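PDB 4MLG: beta-xylosidase from Uncultured organism, which is a calcium-binding beta-propeller hydrolase of glycoside hydrolase family 43 that probably cleaves xylose units from the non-reducing ends of xylooligosaccharides. Local coordinates for residues 309-312 with 316-319. Residues are numbered along the deposited sequence; the frame is centred on the assembly and turned at random.
Sequences KYNP and IQPI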
ATOM      1  N   LYS A 309      18.957 -21.852  28.250  1.00 64.99           N
ATOM      2  CA  LYS A 309      20.103 -21.665  29.132  1.00 67.89           C
ATOM      3  C   LYS A 309      21.299 -21.074  28.392  1.00 69.22           C
ATOM      4  O   LYS A 309      21.519 -21.364  27.216  1.00 69.39           O
ATOM      5  CB  LYS A 309      20.491 -22.988  29.795  1.00 70.54           C
ATOM      6  CG  LYS A 309      19.429 -23.543  30.729  1.00 71.08           C
ATOM      7  CD  LYS A 309      19.861 -24.867  31.335  1.00 75.36           C
ATOM      8  CE  LYS A 309      18.808 -25.407  32.288  1.00 75.84           C
ATOM      9  NZ  LYS A 309      19.197 -26.729  32.851  1.00 80.04           N
ATOM     10  N   TYR A 310      22.066 -20.244  29.090  1.00 70.28           N
ATOM     11  CA  TYR A 310      23.223 -19.589  28.492  1.00 71.40           C
ATOM     12  C   TYR A 310      24.531 -20.200  28.975  1.00 74.55           C
ATOM     13  O   TYR A 310      24.615 -20.726  30.086  1.00 75.77           O
ATOM     14  CB  TYR A 310      23.225 -18.092  28.814  1.00 71.11           C
ATOM     15  CG  TYR A 310      22.025 -17.329  28.303  1.00 67.84           C
ATOM     16  CD1 TYR A 310      21.990 -16.838  27.004  1.00 66.22           C
ATOM     17  CD2 TYR A 310      20.933 -17.086  29.125  1.00 67.21           C
ATOM     18  CE1 TYR A 310      20.896 -16.134  26.537  1.00 64.27           C
ATOM     19  CE2 TYR A 310      19.836 -16.384  28.666  1.00 65.61           C
ATOM     20  CZ  TYR A 310      19.822 -15.910  27.373  1.00 64.30           C
ATOM     21  OH  TYR A 310      18.728 -15.211  26.915  1.00 62.77           O
ATOM     22  N   ASN A 311      25.550 -20.125  28.127  1.00 75.42           N
ATOM     23  CA  ASN A 311      26.903 -20.483  28.522  1.00 77.94           C
ATOM     24  C   ASN A 311      27.616 -19.241  29.039  1.00 78.77           C
ATOM     25  O   ASN A 311      27.313 -18.130  28.604  1.00 76.76           O
ATOM     26  CB  ASN A 311      27.659 -21.090  27.339  1.00 78.44           C
ATOM     27  CG  ASN A 311      27.118 -22.446  26.939  1.00 78.20           C
ATOM     28  OD1 ASN A 311      26.808 -23.279  27.792  1.00 78.70           O
ATOM     29  ND2 ASN A 311      26.994 -22.673  25.637  1.00 77.62           N
ATOM     30  N   PRO A 312      28.559 -19.422  29.979  1.00 83.23           N
ATOM     31  CA  PRO A 312      29.290 -18.309  30.599  1.00 85.84           C
ATOM     32  C   PRO A 312      29.942 -17.353  29.597  1.00 88.08           C
ATOM     33  O   PRO A 312      30.190 -16.197  29.941  1.00 89.04           O
ATOM     34  CB  PRO A 312      30.361 -19.022  31.426  1.00 88.74           C
ATOM     35  CG  PRO A 312      29.738 -20.323  31.780  1.00 88.61           C
ATOM     36  CD  PRO A 312      28.923 -20.717  30.582  1.00 85.82           C
ATOM     37  N   ILE A 316      24.285 -19.264  23.580  1.00 67.50           N
ATOM     38  CA  ILE A 316      23.065 -19.953  23.987  1.00 64.87           C
ATOM     39  C   ILE A 316      23.177 -21.452  23.725  1.00 66.75           C
ATOM     40  O   ILE A 316      23.554 -21.871  22.630  1.00 67.49           O
ATOM     41  CB  ILE A 316      21.836 -19.409  23.228  1.00 60.29           C
ATOM     42  CG1 ILE A 316      21.780 -17.883  23.316  1.00 58.65           C
ATOM     43  CG2 ILE A 316      20.553 -20.024  23.767  1.00 57.77           C
ATOM     44  CD1 ILE A 316      20.640 -17.268  22.528  1.00 54.60           C
ATOM     45  N   GLN A 317      22.853 -22.259  24.733  1.00 67.85           N
ATOM     46  CA  GLN A 317      22.857 -23.709  24.575  1.00 70.93           C
ATOM     47  C   GLN A 317      21.757 -24.134  23.606  1.00 66.93           C
ATOM     48  O   GLN A 317      20.579 -23.863  23.843  1.00 65.07           O
ATOM     49  CB  GLN A 317      22.677 -24.410  25.925  1.00 75.57           C
ATOM     50  CG  GLN A 317      23.838 -24.216  26.890  1.00 82.04           C
ATOM     51  CD  GLN A 317      23.631 -24.936  28.210  1.00 87.29           C
ATOM     52  OE1 GLN A 317      22.549 -25.455  28.486  1.00 87.60           O
ATOM     53  NE2 GLN A 317      24.673 -24.970  29.033  1.00 91.74           N
ATOM     54  N   PRO A 318      22.143 -24.800  22.507  1.00 65.81           N
ATOM     55  CA  PRO A 318      21.199 -25.214  21.463  1.00 62.93           C
ATOM     56  C   PRO A 318      20.105 -26.133  22.001  1.00 62.13           C
ATOM     57  O   PRO A 318      20.384 -27.008  22.818  1.00 65.23           O
ATOM     58  CB  PRO A 318      22.088 -25.962  20.462  1.00 65.05           C
ATOM     59  CG  PRO A 318      23.302 -26.348  21.232  1.00 68.81           C
ATOM     60  CD  PRO A 318      23.516 -25.246  22.216  1.00 68.58           C
ATOM     61  N   ILE A 319      18.872 -25.920  21.551  1.00 58.73           N
ATOM     62  CA  ILE A 319      17.743 -26.740  21.978  1.00 59.41           C
ATOM     63  C   ILE A 319      17.279 -27.649  20.841  1.00 62.36           C
ATOM     64  O   ILE A 319      17.149 -27.213  19.697  1.00 61.16           O
ATOM     65  CB  ILE A 319      16.567 -25.872  22.471  1.00 55.18           C
ATOM     66  CG1 ILE A 319      17.000 -25.018  23.665  1.00 54.83           C
ATOM     67  CG2 ILE A 319      15.380 -26.739  22.849  1.00 54.02           C
ATOM     68  CD1 ILE A 319      15.893 -24.160  24.232  1.00 51.76           C
TER
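A single beta bridge, Tyr310 to Ile316, joins the two arms of the surface turn that follows strand 302-308 in this beta-propeller, and the side chains of Asn311 and Gln317 add a second hydrogen bond across it. In the backbone, Gln317 N donates to Lys309 O at 3.0 Å. With its chain extended beyond CG (chi2 -179°), Gln317 carries its amide across to Asn311, and Gln317 NE2 gives a hydrogen to Asn311 OD1 at 3.0 Å. The acceptor lies almost in the glutamine amide plane, whereas the donor is tilted 28° from the asparagine carbonyl plane, and the two amides are turned 53° apart. Asparagine suits this place because its other amide atom, ND2, bonds to Ser315 OG, so both ends of the amide are engaged, which should restrain its rotation. Gln317 OE1 lies 3.5 Å from Lys309 CB, while the lysine chain runs on away from the turn. An alanine in place of Gln317 would probably leave Asn311 OD1 without this donor and Lys309 CB with less cover. On the other face of the bridge Tyr310 and Ile316 lie side by side, Tyr310 CE1 3.8 Å from Ile316 CG1; the isoleucine suits a buried place, and the tyrosine offers a flat ring to aromatic neighbours. That ring stacks on Tyr230 and meets Trp284 edge-to-face, Ile316 N donates to Tyr248 OH, and Ile316 packs on Ile264, bringing the turn against strand 258-265.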